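Autoinducer 2-binding protein LsrB (Clostridium saccharobutylicum DSM 13864, PDB 6DSP) binds the quorum-sensing signal autoinducer-2 in the cleft between the two lobes of a periplasmic binding protein fold. Local coordinates at residues His159-Asn162 and Ala163-Asp167; Val106-Asp110 and Ser111-Pro115; Gly249-Ser252 and Pro253-Lys257. All coordinates share one frame; numbering follows the deposited sequence.

Interaction 1 of 3, residues His159-Asn162 and Ala163-Asp167; sequences HYSN and ATVTD. With PAV ((2R,4S)-2-methyl-2,3,3,4-tetrahydroxytetrahydrofuran), chain C.
The side-chain oxygen OD1 of Asn162 is gripped by two successive backbone N-H groups. Thr164 N lies 2.9 Å from Asn162 OD1, which makes an Asx turn. Val165 N follows at 2.8 Å from Asn162 OD1. The turn joins strand 155-160 to helix 166-182 within a beta-alpha-beta unit. The Thr164 N-H arrives in the carbonyl plane of the amide. That of Val165 comes tilted by 20° from this plane. The grip depends on the fold of the Asn162 side chain. CG sits between the backbone N and the carbonyl carbon (chi1 72°), and this turns OD1 toward the N-H groups of Thr164 and Val165. The Asn162 and Val165 side chains meet at about a right angle, with ND2 of Asn162 3.8 Å from CB of Val165. Val165 holds the N-cap position of the helix. Its CG1 packs 3.5 Å from OG of Ser161, a hydroxyl that is also hydrogen-bonded to Gln168. Thr164 OG1 is hydrogen-bonded to Asp88. Asp167, the second residue of the helix, faces the ligand. Its OD1 forms a salt bridge with Lys29, which probably favours a charged carboxylate. The other oxygen accepts a hydrogen bond from the ligand: PAV O13 is 2.7 Å from Asp167 OD2.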
loop_
_atom_site.group_PDB
_atom_site.type_symbol
_atom_site.label_atom_id
_atom_site.label_comp_id
_atom_site.label_asym_id
_atom_site.label_seq_id
_atom_site.Cartn_x
_atom_site.Cartn_y
_atom_site.Cartn_z
ATOM N N HIS A 159 13.469 -2.164 1.335
ATOM C CA HIS A 159 13.555 -0.749 0.923
ATOM C C HIS A 159 12.122 -0.263 0.755
ATOM O O HIS A 159 11.405 -0.722 -0.140
ATOM C CB HIS A 159 14.340 -0.632 -0.397
ATOM C CG HIS A 159 14.355 0.757 -0.981
ATOM N ND1 HIS A 159 14.885 1.027 -2.229
ATOM C CD2 HIS A 159 13.868 1.940 -0.513
ATOM C CE1 HIS A 159 14.732 2.316 -2.502
ATOM N NE2 HIS A 159 14.116 2.889 -1.481
ATOM N N TYR A 160 11.689 0.637 1.637
ATOM C CA TYR A 160 10.317 1.146 1.526
ATOM C C TYR A 160 10.290 2.609 1.965
ATOM O O TYR A 160 11.309 3.304 1.920
ATOM C CB TYR A 160 9.312 0.185 2.172
ATOM C CG TYR A 160 9.491 -0.197 3.620
ATOM C CD1 TYR A 160 10.395 -1.178 4.003
ATOM C CD2 TYR A 160 8.686 0.383 4.601
ATOM C CE1 TYR A 160 10.470 -1.593 5.334
ATOM C CE2 TYR A 160 8.789 -0.015 5.927
ATOM C CZ TYR A 160 9.682 -1.005 6.276
ATOM O OH TYR A 160 9.767 -1.445 7.567
ATOM N N SER A 161 9.104 3.094 2.340
ATOM C CA SER A 161 8.910 4.533 2.518
ATOM C C SER A 161 9.505 5.070 3.813
ATOM O O SER A 161 10.313 5.995 3.787
ATOM C CB SER A 161 7.433 4.875 2.407
ATOM O OG SER A 161 6.667 4.236 3.422
ATOM N N ASN A 162 9.050 4.571 4.959
ATOM C CA ASN A 162 9.451 5.158 6.229
ATOM C C ASN A 162 9.159 4.165 7.352
ATOM O O ASN A 162 8.404 3.199 7.176
ATOM C CB ASN A 162 8.781 6.538 6.458
ATOM C CG ASN A 162 7.282 6.416 6.777
ATOM O OD1 ASN A 162 6.918 5.894 7.812
ATOM N ND2 ASN A 162 6.412 6.878 5.861
ATOM N N ALA A 163 9.736 4.439 8.531
ATOM C CA ALA A 163 9.766 3.510 9.645
ATOM C C ALA A 163 8.467 3.499 10.450
ATOM O O ALA A 163 8.347 2.664 11.352
ATOM C CB ALA A 163 10.907 3.872 10.587
ATOM N N THR A 164 7.496 4.402 10.184
ATOM C CA THR A 164 6.299 4.457 11.035
ATOM C C THR A 164 4.995 4.161 10.319
ATOM O O THR A 164 4.036 3.820 10.998
ATOM C CB THR A 164 6.163 5.805 11.752
ATOM O OG1 THR A 164 5.893 6.825 10.793
ATOM C CG2 THR A 164 7.426 6.124 12.522
ATOM N N VAL A 165 4.925 4.279 8.992
ATOM C CA VAL A 165 3.655 4.084 8.320
ATOM C C VAL A 165 3.062 2.713 8.663
ATOM O O VAL A 165 3.770 1.701 8.720
ATOM C CB VAL A 165 3.853 4.299 6.802
ATOM C CG1 VAL A 165 4.763 3.252 6.173
ATOM C CG2 VAL A 165 2.506 4.364 6.098
ATOM N N THR A 166 1.749 2.643 8.818
ATOM C CA THR A 166 1.135 1.410 9.307
ATOM C C THR A 166 1.237 0.264 8.304
ATOM O O THR A 166 1.652 -0.840 8.678
ATOM C CB THR A 166 -0.297 1.684 9.713
ATOM O OG1 THR A 166 -0.257 2.647 10.761
ATOM C CG2 THR A 166 -0.986 0.435 10.171
ATOM N N ASP A 167 0.857 0.473 7.036
ATOM C CA ASP A 167 0.756 -0.671 6.140
ATOM C C ASP A 167 2.110 -1.339 5.897
ATOM O O ASP A 167 2.298 -2.543 6.168
ATOM C CB ASP A 167 0.011 -0.336 4.832
ATOM C CG ASP A 167 0.701 0.694 3.933
ATOM O OD1 ASP A 167 1.554 1.487 4.382
ATOM O OD2 ASP A 167 0.318 0.692 2.742
HETATM O O2 PAV C . 3.065 -0.481 -1.379
HETATM C C2 PAV C . 2.161 0.609 -1.655
HETATM C C1 PAV C . 1.487 0.487 -3.039
HETATM O O5 PAV C . 3.094 1.812 -1.839
HETATM C C5 PAV C . 2.363 2.926 -1.556
HETATM C C4 PAV C . 1.021 2.467 -0.958
HETATM O O4 PAV C . 0.691 3.248 0.186
HETATM C C3 PAV C . 1.302 0.990 -0.664
HETATM O O3 PAV C . 0.119 0.243 -0.729
HETATM O O13 PAV C . 1.927 0.856 0.593
#

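Interaction 2 of 3, residues Val106-Asp110 and Ser111-Pro115; sequences VTTWD and SDVDP. With PAV ((2R,4S)-2-methyl-2,3,3,4-tetrahydroxytetrahydrofuran), chain C.
Strand 105-109 ends in a classic gamma-turn at Asp110 (phi 74°, psi -68°), with Ser111 N 2.8 Å from Trp109 O. The chain reverses, and CA of Thr108 comes to lie 5.8 Å from CA of Asp112. The side chains then fasten the two arms. Thr108 donates from OG1 to OD1 of Asp112, 2.8 Å away. The hydroxyl meets the Asp112 carboxylate from above its plane, and the two side chains cross at about a right angle. Asp112 OD1 also takes a weak bond from Val113 N. Its OD2 pairs in a salt bridge with Arg118, so both oxygens have partners. Thr108 CG2 touches Val113 CG2 at 3.8 Å. The turn itself presents Asp110 to the ligand. The carboxylate of Asp110 extends away from its own backbone N (chi1 179°) and takes two hydroxyls of the bound autoinducer. PAV O3 is 2.6 Å from Asp110 OD1, and PAV O4 is 2.6 Å from Asp110 OD2. Gln124 NE2 bonds to OD1 and Ser85 OG to OD2, second partners that should fix the rotation of the carboxylate. CB of Asp110 lies 3.5 Å above one face of the Trp109 ring, toward the rim. Strands 81-84 and 120-123 flank strand 105-109 in the mixed sheet and are hydrogen-bonded to it through the backbone. Val113 packs on Val92 and Leu96 of helix 89-101, and Trp109 rests on Ala39 of helix 34-50.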
loop_
_atom_site.group_PDB
_atom_site.type_symbol
_atom_site.label_atom_id
_atom_site.label_comp_id
_atom_site.label_asym_id
_atom_site.label_seq_id
_atom_site.Cartn_x
_atom_site.Cartn_y
_atom_site.Cartn_z
ATOM N N VAL A 106 -15.308 9.482 8.978
ATOM C CA VAL A 106 -13.901 9.181 8.719
ATOM C C VAL A 106 -13.743 7.704 8.364
ATOM O O VAL A 106 -14.136 6.825 9.147
ATOM C CB VAL A 106 -13.005 9.554 9.914
ATOM C CG1 VAL A 106 -11.560 9.175 9.644
ATOM C CG2 VAL A 106 -13.137 11.070 10.250
ATOM N N THR A 107 -13.168 7.439 7.195
ATOM C CA THR A 107 -12.786 6.086 6.800
ATOM C C THR A 107 -11.338 6.109 6.331
ATOM O O THR A 107 -10.775 7.173 6.026
ATOM C CB THR A 107 -13.662 5.523 5.650
ATOM O OG1 THR A 107 -13.495 6.316 4.469
ATOM C CG2 THR A 107 -15.152 5.441 6.042
ATOM N N THR A 108 -10.741 4.920 6.198
ATOM C CA THR A 108 -9.385 4.815 5.685
ATOM C C THR A 108 -9.319 3.804 4.544
ATOM O O THR A 108 -10.212 2.974 4.363
ATOM C CB THR A 108 -8.383 4.439 6.783
ATOM O OG1 THR A 108 -8.931 3.335 7.510
ATOM C CG2 THR A 108 -8.167 5.614 7.742
ATOM N N TRP A 109 -8.226 3.859 3.791
ATOM C CA TRP A 109 -7.918 2.848 2.797
ATOM C C TRP A 109 -6.409 2.763 2.720
ATOM O O TRP A 109 -5.724 3.749 3.034
ATOM C CB TRP A 109 -8.545 3.239 1.438
ATOM C CG TRP A 109 -7.852 4.409 0.767
ATOM C CD1 TRP A 109 -7.831 5.722 1.200
ATOM C CD2 TRP A 109 -7.014 4.356 -0.385
ATOM N NE1 TRP A 109 -7.024 6.484 0.353
ATOM C CE2 TRP A 109 -6.497 5.665 -0.613
ATOM C CE3 TRP A 109 -6.637 3.328 -1.249
ATOM C CZ2 TRP A 109 -5.634 5.958 -1.675
ATOM C CZ3 TRP A 109 -5.777 3.626 -2.318
ATOM C CH2 TRP A 109 -5.303 4.943 -2.526
ATOM N N ASP A 110 -5.894 1.605 2.278
ATOM C CA ASP A 110 -4.471 1.428 1.958
ATOM C C ASP A 110 -3.596 1.358 3.206
ATOM O O ASP A 110 -3.073 0.284 3.527
ATOM C CB ASP A 110 -4.015 2.487 0.944
ATOM C CG ASP A 110 -2.551 2.374 0.597
ATOM O OD1 ASP A 110 -2.107 1.233 0.313
ATOM O OD2 ASP A 110 -1.859 3.433 0.538
ATOM N N SER A 111 -3.460 2.453 3.950
ATOM C CA SER A 111 -2.686 2.465 5.190
ATOM C C SER A 111 -3.528 3.065 6.309
ATOM O O SER A 111 -3.954 4.231 6.229
ATOM C CB SER A 111 -1.377 3.240 5.032
ATOM O OG SER A 111 -0.647 3.050 6.237
ATOM N N ASP A 112 -3.767 2.266 7.338
ATOM C CA ASP A 112 -4.759 2.556 8.359
ATOM C C ASP A 112 -4.224 3.546 9.402
ATOM O O ASP A 112 -3.040 3.931 9.403
ATOM C CB ASP A 112 -5.142 1.241 9.056
ATOM C CG ASP A 112 -6.582 1.222 9.573
ATOM O OD1 ASP A 112 -7.311 2.253 9.550
ATOM O OD2 ASP A 112 -6.984 0.135 10.019
ATOM N N VAL A 113 -5.148 3.989 10.258
ATOM C CA VAL A 113 -4.814 4.796 11.430
ATOM C C VAL A 113 -5.276 4.046 12.681
ATOM O O VAL A 113 -5.762 2.910 12.588
ATOM C CB VAL A 113 -5.462 6.200 11.354
ATOM C CG1 VAL A 113 -5.002 6.901 10.113
ATOM C CG2 VAL A 113 -6.993 6.068 11.367
ATOM N N ASP A 114 -5.201 4.676 13.859
ATOM C CA ASP A 114 -5.720 4.055 15.065
ATOM C C ASP A 114 -7.195 3.743 14.825
ATOM O O ASP A 114 -7.950 4.651 14.445
ATOM C CB ASP A 114 -5.568 5.048 16.222
ATOM C CG ASP A 114 -6.006 4.504 17.572
ATOM O OD1 ASP A 114 -6.852 3.618 17.613
ATOM O OD2 ASP A 114 -5.501 5.037 18.585
ATOM N N PRO A 115 -7.643 2.494 14.994
ATOM C CA PRO A 115 -9.036 2.164 14.641
ATOM C C PRO A 115 -10.065 2.898 15.493
ATOM O O PRO A 115 -11.260 2.868 15.157
ATOM C CB PRO A 115 -9.098 0.640 14.843
ATOM C CG PRO A 115 -7.642 0.213 14.598
ATOM C CD PRO A 115 -6.862 1.279 15.310
HETATM O O2 PAV C . 3.065 -0.481 -1.379
HETATM C C2 PAV C . 2.161 0.609 -1.655
HETATM C C1 PAV C . 1.487 0.487 -3.039
HETATM O O5 PAV C . 3.094 1.812 -1.839
HETATM C C5 PAV C . 2.363 2.926 -1.556
HETATM C C4 PAV C . 1.021 2.467 -0.958
HETATM O O4 PAV C . 0.691 3.248 0.186
HETATM C C3 PAV C . 1.302 0.990 -0.664
HETATM O O3 PAV C . 0.119 0.243 -0.729
HETATM O O13 PAV C . 1.927 0.856 0.593
#

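Interaction 3 of 3, residues Gly249-Ser252 and Pro253-Lys257; sequences GFAS and PNSMK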
loop_
_atom_site.group_PDB
_atom_site.type_symbol
_atom_site.label_atom_id
_atom_site.label_comp_id
_atom_site.label_asym_id
_atom_site.label_seq_id
_atom_site.Cartn_x
_atom_site.Cartn_y
_atom_site.Cartn_z
ATOM N N GLY A 249 8.568 -6.233 -5.276
ATOM C CA GLY A 249 7.888 -5.252 -4.457
ATOM C C GLY A 249 6.489 -5.021 -4.970
ATOM O O GLY A 249 5.931 -5.851 -5.687
ATOM N N PHE A 250 5.924 -3.882 -4.558
ATOM C CA PHE A 250 4.563 -3.513 -4.930
ATOM C C PHE A 250 4.558 -2.212 -5.733
ATOM O O PHE A 250 5.090 -1.189 -5.262
ATOM C CB PHE A 250 3.706 -3.293 -3.681
ATOM C CG PHE A 250 3.385 -4.555 -2.896
ATOM C CD1 PHE A 250 3.189 -5.812 -3.527
ATOM C CD2 PHE A 250 3.219 -4.469 -1.516
ATOM C CE1 PHE A 250 2.846 -6.933 -2.768
ATOM C CE2 PHE A 250 2.865 -5.586 -0.756
ATOM C CZ PHE A 250 2.681 -6.820 -1.387
ATOM N N ALA A 251 3.876 -2.220 -6.885
ATOM C CA ALA A 251 3.646 -0.993 -7.644
ATOM C C ALA A 251 2.598 -1.286 -8.698
ATOM O O ALA A 251 2.444 -2.430 -9.136
ATOM C CB ALA A 251 4.932 -0.470 -8.307
ATOM N N SER A 252 1.873 -0.243 -9.109
ATOM C CA SER A 252 0.915 -0.416 -10.186
ATOM C C SER A 252 1.657 -0.786 -11.477
ATOM O O SER A 252 2.784 -0.340 -11.720
ATOM C CB SER A 252 -0.003 0.806 -10.330
ATOM O OG SER A 252 0.728 2.029 -10.360
ATOM N N PRO A 253 1.052 -1.623 -12.317
ATOM C CA PRO A 253 1.831 -2.256 -13.395
ATOM C C PRO A 253 2.320 -1.310 -14.475
ATOM O O PRO A 253 3.431 -1.516 -14.984
ATOM C CB PRO A 253 0.873 -3.326 -13.933
ATOM C CG PRO A 253 -0.515 -2.831 -13.523
ATOM C CD PRO A 253 -0.311 -2.176 -12.189
ATOM N N ASN A 254 1.539 -0.288 -14.856
ATOM C CA ASN A 254 2.036 0.589 -15.914
ATOM C C ASN A 254 3.381 1.207 -15.535
ATOM O O ASN A 254 4.229 1.416 -16.413
ATOM C CB ASN A 254 1.035 1.699 -16.250
ATOM C CG ASN A 254 -0.161 1.211 -17.055
ATOM O OD1 ASN A 254 -0.282 0.034 -17.389
ATOM N ND2 ASN A 254 -1.074 2.135 -17.362
ATOM N N SER A 255 3.600 1.498 -14.242
ATOM C CA SER A 255 4.837 2.146 -13.840
ATOM C C SER A 255 6.042 1.231 -13.971
ATOM O O SER A 255 7.176 1.721 -13.945
ATOM C CB SER A 255 4.737 2.702 -12.412
ATOM O OG SER A 255 4.733 1.644 -11.469
ATOM N N MET A 256 5.832 -0.092 -14.095
ATOM C CA MET A 256 6.934 -1.048 -14.127
ATOM C C MET A 256 7.110 -1.741 -15.462
ATOM O O MET A 256 8.085 -2.483 -15.611
ATOM C CB MET A 256 6.768 -2.130 -13.046
ATOM C CG MET A 256 6.671 -1.591 -11.619
ATOM S SD MET A 256 8.146 -0.657 -11.118
ATOM C CE MET A 256 9.418 -1.950 -11.249
ATOM N N LYS A 257 6.206 -1.543 -16.424
ATOM C CA LYS A 257 6.266 -2.339 -17.646
ATOM C C LYS A 257 7.591 -2.158 -18.367
ATOM O O LYS A 257 8.169 -3.136 -18.864
ATOM C CB LYS A 257 5.105 -2.004 -18.569
ATOM C CG LYS A 257 3.776 -2.564 -18.087
ATOM C CD LYS A 257 2.676 -2.072 -18.981
ATOM C CE LYS A 257 1.313 -2.534 -18.500
ATOM N NZ LYS A 257 0.227 -1.943 -19.342
HETATM O O HOH W 1 1.048 2.492 -12.971
#
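CB of Ala251 points toward the turn that follows it and meets two side chains there. Ser255 OG is 3.8 Å from Ala251 CB, and Met256 CG is 3.9 Å from the same methyl. Beyond Ala251, Met256 packs on Leu228, Pro229 and Ala232 of helix 227-237. Ser255 turns back on the chain. Its OG lies between the backbone N and the carbonyl carbon (chi1 71°), which brings it to Ser252 O at 2.8 Å. This bond lies in the carbonyl plane, at 151° to the C=O bond. A weak second bond reaches Ser252 O from Ser255 N, at 3.2 Å. Both segments lie in the loop that follows strand 246-249, an edge strand of the four-stranded parallel sheet in the periplasmic binding protein fold, and leads into helix 257-261. The chain coils helically at Pro253-Ser255, and Met256 N bonds to Pro253 O. Ser252 OG is hydrogen-bonded to a water 2.7 Å away, and that water weakly accepts from Ser255 N. Beyond CB the Lys257 chain is extended and places NZ 2.8 Å from Asn254 OD1. The ammonium approaches this amide oxygen tilted 33° from the carbonyl plane. NZ also bonds to Tyr345 O, and Asn254 ND2 bonds to Asp346 OD1, so the C-terminal tail is tied to the turn. Phe250 points away from this cluster. Its ring makes edge-to-face contacts with Trp171 and Trp271 and touches the bound autoinducer.

In the fold
The three turns lie in series along the chain and all contribute to the autoinducer pocket. Interactions 1 and 2 touch directly, although their centres are 15 Å apart. Asp167 N is 3.1 Å from Ser111 OG, a probable hydrogen bond, and Val165 CG2 packs 3.4 Å from that hydroxyl. This contact joins the loop after strand 105-109 to helix 166-182, which flank different sheets of the fold. The ligand is bound by an aspartate from each, Asp110 and Asp167. Interaction 3 touches neither: its nearest atoms are about 7 Å from interaction 1 and about 8 Å from interaction 2. Its Phe250 adds an aromatic side chain to the pocket.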